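Local coordinates for Glyoxalase/bleomycin resistance protein/dioxygenase (Catenulispora acidiphila, PDB 4G6X), which belongs to the vicinal oxygen chelate superfamily and may act as a dioxygenase, though its substrate and activity are not established, at residues A[36-41]-A[60-65]; A[101-106]-A[145-150]. One frame throughout, in Å; residues are numbered along the deposited sequence. Where two conformers were deposited one is given.

Contact 1 of 2, residues A[36-41]-A[60-65]; sequences DQAKAE and ADRWLT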
loop_
_atom_site.group_PDB
_atom_site.type_symbol
_atom_site.label_atom_id
_atom_site.label_comp_id
_atom_site.label_asym_id
_atom_site.label_seq_id
_atom_site.Cartn_x
_atom_site.Cartn_y
_atom_site.Cartn_z
ATOM N N ASP A 36 -13.307 -9.328 7.061
ATOM C CA ASP A 36 -13.376 -10.762 7.347
ATOM C C ASP A 36 -12.343 -11.395 6.423
ATOM O O ASP A 36 -12.482 -11.313 5.198
ATOM C CB ASP A 36 -14.793 -11.214 6.976
ATOM C CG ASP A 36 -15.034 -12.706 7.143
ATOM O OD1 ASP A 36 -16.136 -13.042 7.622
ATOM O OD2 ASP A 36 -14.221 -13.566 6.726
ATOM N N GLN A 37 -11.271 -11.945 7.000
ATOM C CA GLN A 37 -10.196 -12.515 6.127
ATOM C C GLN A 37 -10.617 -13.684 5.274
ATOM O O GLN A 37 -9.999 -13.848 4.224
ATOM C CB GLN A 37 -8.950 -12.896 6.897
ATOM C CG GLN A 37 -8.308 -11.708 7.556
ATOM C CD GLN A 37 -7.014 -12.092 8.331
ATOM O OE1 GLN A 37 -7.075 -12.777 9.366
ATOM N NE2 GLN A 37 -5.844 -11.684 7.811
ATOM N N ALA A 38 -11.517 -14.542 5.743
ATOM C CA ALA A 38 -12.001 -15.642 4.912
ATOM C C ALA A 38 -12.763 -15.135 3.705
ATOM O O ALA A 38 -12.601 -15.619 2.575
ATOM C CB ALA A 38 -12.814 -16.622 5.739
ATOM N N LYS A 39 -13.660 -14.166 3.913
ATOM C CA LYS A 39 -14.317 -13.530 2.778
ATOM C C LYS A 39 -13.304 -12.904 1.803
ATOM O O LYS A 39 -13.407 -13.048 0.554
ATOM C CB LYS A 39 -15.328 -12.458 3.241
ATOM C CG LYS A 39 -16.016 -11.709 2.116
ATOM C CD LYS A 39 -17.212 -10.839 2.552
ATOM C CE LYS A 39 -16.783 -9.918 3.712
ATOM N NZ LYS A 39 -17.869 -8.961 4.082
ATOM N N ALA A 40 -12.307 -12.220 2.365
ATOM C CA ALA A 40 -11.316 -11.548 1.538
ATOM C C ALA A 40 -10.506 -12.564 0.717
ATOM O O ALA A 40 -10.256 -12.309 -0.480
ATOM C CB ALA A 40 -10.381 -10.730 2.415
ATOM N N GLU A 41 -10.100 -13.652 1.358
ATOM C CA GLU A 41 -9.359 -14.689 0.615
ATOM C C GLU A 41 -10.173 -15.157 -0.594
ATOM O O GLU A 41 -9.657 -15.238 -1.725
ATOM C CB GLU A 41 -9.026 -15.881 1.486
ATOM C CG GLU A 41 -8.184 -16.870 0.684
ATOM C CD GLU A 41 -7.757 -18.098 1.448
ATOM O OE1 GLU A 41 -8.040 -18.209 2.645
ATOM O OE2 GLU A 41 -7.145 -18.980 0.807
ATOM N N ALA A 60 -5.253 -15.043 16.762
ATOM C CA ALA A 60 -6.583 -15.447 16.271
ATOM C C ALA A 60 -6.799 -15.051 14.830
ATOM O O ALA A 60 -7.818 -15.429 14.226
ATOM C CB ALA A 60 -7.693 -14.821 17.123
ATOM N N ASP A 61 -5.871 -14.269 14.279
ATOM C CA ASP A 61 -5.972 -13.904 12.858
ATOM C C ASP A 61 -4.798 -14.545 12.107
ATOM O O ASP A 61 -4.038 -15.370 12.652
ATOM C CB ASP A 61 -5.981 -12.385 12.649
ATOM C CG ASP A 61 -7.066 -11.681 13.504
ATOM O OD1 ASP A 61 -8.258 -11.938 13.285
ATOM O OD2 ASP A 61 -6.690 -10.876 14.347
ATOM N N ARG A 62 -4.749 -14.205 10.833
ATOM C CA ARG A 62 -3.738 -14.695 9.963
ATOM C C ARG A 62 -2.930 -13.601 9.383
ATOM O O ARG A 62 -3.447 -12.536 9.030
ATOM C CB ARG A 62 -4.409 -15.385 8.760
ATOM C CG ARG A 62 -5.272 -16.530 9.156
ATOM C CD ARG A 62 -6.511 -16.557 8.312
ATOM N NE ARG A 62 -6.228 -17.144 7.026
ATOM C CZ ARG A 62 -7.151 -17.332 6.088
ATOM N NH1 ARG A 62 -6.826 -17.942 4.954
ATOM N NH2 ARG A 62 -8.393 -16.881 6.258
ATOM N N TRP A 63 -1.644 -13.924 9.124
ATOM C CA TRP A 63 -0.872 -13.179 8.170
ATOM C C TRP A 63 -1.173 -13.796 6.847
ATOM O O TRP A 63 -0.785 -14.906 6.597
ATOM C CB TRP A 63 0.638 -13.339 8.467
ATOM C CG TRP A 63 1.529 -12.656 7.462
ATOM C CD1 TRP A 63 2.131 -13.203 6.325
ATOM C CD2 TRP A 63 1.958 -11.272 7.482
ATOM N NE1 TRP A 63 2.866 -12.256 5.674
ATOM C CE2 TRP A 63 2.812 -11.086 6.317
ATOM C CE3 TRP A 63 1.779 -10.216 8.368
ATOM C CZ2 TRP A 63 3.402 -9.859 6.034
ATOM C CZ3 TRP A 63 2.376 -8.980 8.070
ATOM C CH2 TRP A 63 3.179 -8.815 6.947
ATOM N N LEU A 64 -1.903 -13.064 6.019
ATOM C CA LEU A 64 -2.393 -13.558 4.733
ATOM C C LEU A 64 -2.005 -12.596 3.635
ATOM O O LEU A 64 -2.507 -11.430 3.588
ATOM C CB LEU A 64 -3.912 -13.620 4.868
ATOM C CG LEU A 64 -4.640 -14.060 3.605
ATOM C CD1 LEU A 64 -4.198 -15.459 3.165
ATOM C CD2 LEU A 64 -6.170 -13.944 3.831
ATOM N N THR A 65 -1.146 -13.045 2.713
ATOM C CA THR A 65 -0.791 -12.211 1.611
ATOM C C THR A 65 -1.145 -12.927 0.320
ATOM O O THR A 65 -1.138 -14.149 0.264
ATOM C CB THR A 65 0.694 -11.854 1.588
ATOM O OG1 THR A 65 1.436 -13.077 1.507
ATOM C CG2 THR A 65 1.066 -11.137 2.843
HETATM O O HOH W 1 -9.016 -13.360 10.846
HETATM O O HOH W 2 -10.083 -18.618 4.549
#
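The carboxamide of Gln37 lies against the backbone of Arg62 and bonds to it twice. Its NE2 gives a nearly straight hydrogen bond to Arg62 O (2.8 Å, 175° at the hydrogen), almost within the amide plane, while OE1 accepts from Arg62 N (3.1 Å) on a lone pair in the carbonyl plane. Beyond CG the chain of Gln37 is extended, which carries the amide from the first turn of helix 37-46 across to strand 61-67. A second hydrogen bond from NE2 goes to Leu79 O on the next strand, and water 1 links OE1 to Asp61 OD1. Asp36 is the N-cap of this helix, its OD2 accepting from Lys39 N.

The charged pair lies further along the helix. Arg62 NH1 meets Glu41 OE1 at 2.6 Å in a salt bridge that is in plane for the guanidinium but comes from above the plane of the carboxylate, the two planes standing 60° apart. Bends at chi2 and chi3 turn the guanidinium so that NH1 faces the glutamate. Water 2 joins the same OE1 to Arg62 NH2, and Asp55 forms another salt bridge with NH1.

Apolar contact between helix and strand is slight, Leu64 CD2 approaching Glu41 CB at 4.2 Å. Within the strand, the same methyl covers the centre of one guanidinium face of Arg62, packing that helps keep the group in place.

Helix and strand thus meet within one beta-alpha-beta-beta-beta module of the vicinal oxygen chelate fold. The Gln37 amide, held through both its oxygen and its nitrogen, with NE2 reaching two neighbouring strands, ties the first helical turn to the sheet, and NH1, shared between Glu41 and Asp55, is probably where these negative charges are balanced.

Contact 2 of 2, residues A[101-106]-A[145-150]; sequences AASFAV and LIQLMQ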
loop_
_atom_site.group_PDB
_atom_site.type_symbol
_atom_site.label_atom_id
_atom_site.label_comp_id
_atom_site.label_asym_id
_atom_site.label_seq_id
_atom_site.Cartn_x
_atom_site.Cartn_y
_atom_site.Cartn_z
ATOM N N ALA A 101 -9.303 2.466 -1.715
ATOM C CA ALA A 101 -8.287 2.144 -0.745
ATOM C C ALA A 101 -7.023 1.669 -1.387
ATOM O O ALA A 101 -5.934 1.729 -0.772
ATOM C CB ALA A 101 -8.818 1.072 0.198
ATOM N N ALA A 102 -7.159 1.162 -2.596
ATOM C CA ALA A 102 -6.015 0.635 -3.310
ATOM C C ALA A 102 -6.312 0.614 -4.789
ATOM O O ALA A 102 -7.477 0.671 -5.223
ATOM C CB ALA A 102 -5.711 -0.771 -2.819
ATOM N N SER A 103 -5.243 0.583 -5.591
ATOM C CA SER A 103 -5.376 0.577 -7.053
ATOM C C SER A 103 -4.438 -0.457 -7.693
ATOM O O SER A 103 -3.246 -0.502 -7.360
ATOM C CB SER A 103 -5.066 1.972 -7.645
ATOM O OG SER A 103 -5.688 3.054 -6.951
ATOM N N PHE A 104 -4.974 -1.226 -8.649
ATOM C CA PHE A 104 -4.233 -2.309 -9.391
ATOM C C PHE A 104 -4.232 -1.999 -10.844
ATOM O O PHE A 104 -5.154 -1.394 -11.355
ATOM C CB PHE A 104 -4.864 -3.700 -9.166
ATOM C CG PHE A 104 -4.966 -4.052 -7.716
ATOM C CD1 PHE A 104 -3.819 -4.193 -6.953
ATOM C CD2 PHE A 104 -6.183 -4.099 -7.075
ATOM C CE1 PHE A 104 -3.890 -4.436 -5.583
ATOM C CE2 PHE A 104 -6.266 -4.333 -5.707
ATOM C CZ PHE A 104 -5.132 -4.473 -4.943
ATOM N N ALA A 105 -3.158 -2.390 -11.518
ATOM C CA ALA A 105 -2.989 -2.099 -12.945
ATOM C C ALA A 105 -3.435 -3.261 -13.822
ATOM O O ALA A 105 -3.247 -4.430 -13.468
ATOM C CB ALA A 105 -1.512 -1.791 -13.221
ATOM N N VAL A 106 -4.053 -2.957 -14.952
ATOM C CA VAL A 106 -4.403 -4.019 -15.909
ATOM C C VAL A 106 -4.064 -3.523 -17.312
ATOM O O VAL A 106 -4.051 -2.312 -17.565
ATOM C CB VAL A 106 -5.904 -4.434 -15.818
ATOM C CG1 VAL A 106 -6.222 -5.026 -14.431
ATOM C CG2 VAL A 106 -6.807 -3.239 -16.111
ATOM N N LEU A 145 -13.387 0.204 -1.609
ATOM C CA LEU A 145 -13.473 0.370 -3.047
ATOM C C LEU A 145 -12.064 0.137 -3.575
ATOM O O LEU A 145 -11.082 0.525 -2.927
ATOM C CB LEU A 145 -13.943 1.802 -3.389
ATOM C CG LEU A 145 -15.382 2.190 -2.931
ATOM C CD1 LEU A 145 -15.689 3.640 -3.171
ATOM C CD2 LEU A 145 -16.445 1.303 -3.605
ATOM N N ILE A 146 -11.973 -0.446 -4.765
ATOM C CA ILE A 146 -10.705 -0.851 -5.331
ATOM C C ILE A 146 -10.705 -0.289 -6.722
ATOM O O ILE A 146 -11.699 -0.453 -7.448
ATOM C CB ILE A 146 -10.594 -2.370 -5.437
ATOM C CG1 ILE A 146 -10.602 -3.010 -4.038
ATOM C CG2 ILE A 146 -9.330 -2.797 -6.194
ATOM C CD1 ILE A 146 -9.484 -2.559 -3.104
ATOM N N GLN A 147 -9.645 0.415 -7.063
ATOM C CA GLN A 147 -9.516 0.965 -8.407
ATOM C C GLN A 147 -8.687 0.055 -9.325
ATOM O O GLN A 147 -7.602 -0.410 -8.951
ATOM C CB GLN A 147 -8.906 2.372 -8.320
ATOM C CG GLN A 147 -8.861 3.177 -9.600
ATOM C CD GLN A 147 -8.154 4.498 -9.408
ATOM O OE1 GLN A 147 -6.998 4.557 -8.994
ATOM N NE2 GLN A 147 -8.828 5.536 -9.720
ATOM N N LEU A 148 -9.218 -0.131 -10.536
ATOM C CA LEU A 148 -8.476 -0.641 -11.683
ATOM C C LEU A 148 -8.025 0.498 -12.581
ATOM O O LEU A 148 -8.772 1.420 -12.889
ATOM C CB LEU A 148 -9.355 -1.542 -12.497
ATOM C CG LEU A 148 -9.593 -2.996 -12.088
ATOM C CD1 LEU A 148 -9.147 -3.414 -10.731
ATOM C CD2 LEU A 148 -10.945 -3.570 -12.543
HETATM N N MSE A 149 -6.780 0.426 -13.008
HETATM C CA MSE A 149 -6.155 1.486 -13.792
HETATM C C MSE A 149 -5.553 0.904 -15.040
HETATM O O MSE A 149 -4.691 -0.001 -14.980
HETATM C CB MSE A 149 -4.979 2.141 -13.074
HETATM C CG MSE A 149 -5.354 2.875 -11.764
HETATM SE SE MSE A 149 -3.857 3.857 -10.845
HETATM C CE MSE A 149 -3.246 4.531 -12.572
ATOM N N GLN A 150 -5.893 1.490 -16.183
ATOM C CA GLN A 150 -5.372 0.889 -17.419
ATOM C C GLN A 150 -4.012 1.410 -17.768
ATOM O O GLN A 150 -3.815 2.600 -18.075
ATOM C CB GLN A 150 -6.313 0.951 -18.598
ATOM C CG GLN A 150 -5.690 0.215 -19.789
ATOM C CD GLN A 150 -6.643 0.091 -20.940
ATOM O OE1 GLN A 150 -7.408 -0.861 -21.044
ATOM N NE2 GLN A 150 -6.568 1.045 -21.842
#
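Phe104 turns the CD2-CE2 edge of its ring to Ile146 CG2, which lies near the ring plane 3.5 Å from CE2. With chi1 at -56° the ring sits beside its own backbone N, leaning back along the strand toward the isoleucine; Phe50 meets it edge-to-face. Next to this pair, Ile146 CD1 approaches Ala102 CB at 4.2 Å. On the other face of the sheet, in one of the two conformers of Ser103 and not necessarily in the other, OG donates to Gln147 OE1 (2.9 Å) and CB lies 3.9 Å from the selenium of selenomethionine Met149. The backbones run parallel, Phe104 N binding Gln147 O (2.8 Å) and Met149 N binding Phe104 O (2.9 Å). This is the pairing of first and last strands in the second beta-alpha-beta-beta-beta module of the vicinal oxygen chelate fold, strand 145-150 lying between 102-106 and 134-139. Further along, Val106 N reaches Met149 O at 3.0 Å, while the extended Gln150 side chain uses OE1 to accept from Ile109 N at the start of helix 109-118. The second subunit joins Ala105 through backbone hydrogen bonds; His28 of that subunit also touches Ala105 and Met149, and Met25 of the same subunit touches Val106 and Leu148.

Overall arrangement
Contacts 1 and 2 follow one another along the chain and belong to different modules of the same fold, with centres about 20 Å apart and nearest atoms about 10 Å apart. Contact 1 joins a helix to a central strand of the sheet formed by 29-34, 76-81, 61-67 and 51-58; contact 2 pairs two strands within the sheet that has the same 1-4-3-2 order, made of 102-106, 145-150, 134-139 and 123-129. Contact 1 lies at the surface and is not touched by the other chain, whereas contact 2 borders the subunit interface. A glycerol, probably from crystallisation, lies about 4 Å from the Met149 side chain and may mark a pocket there.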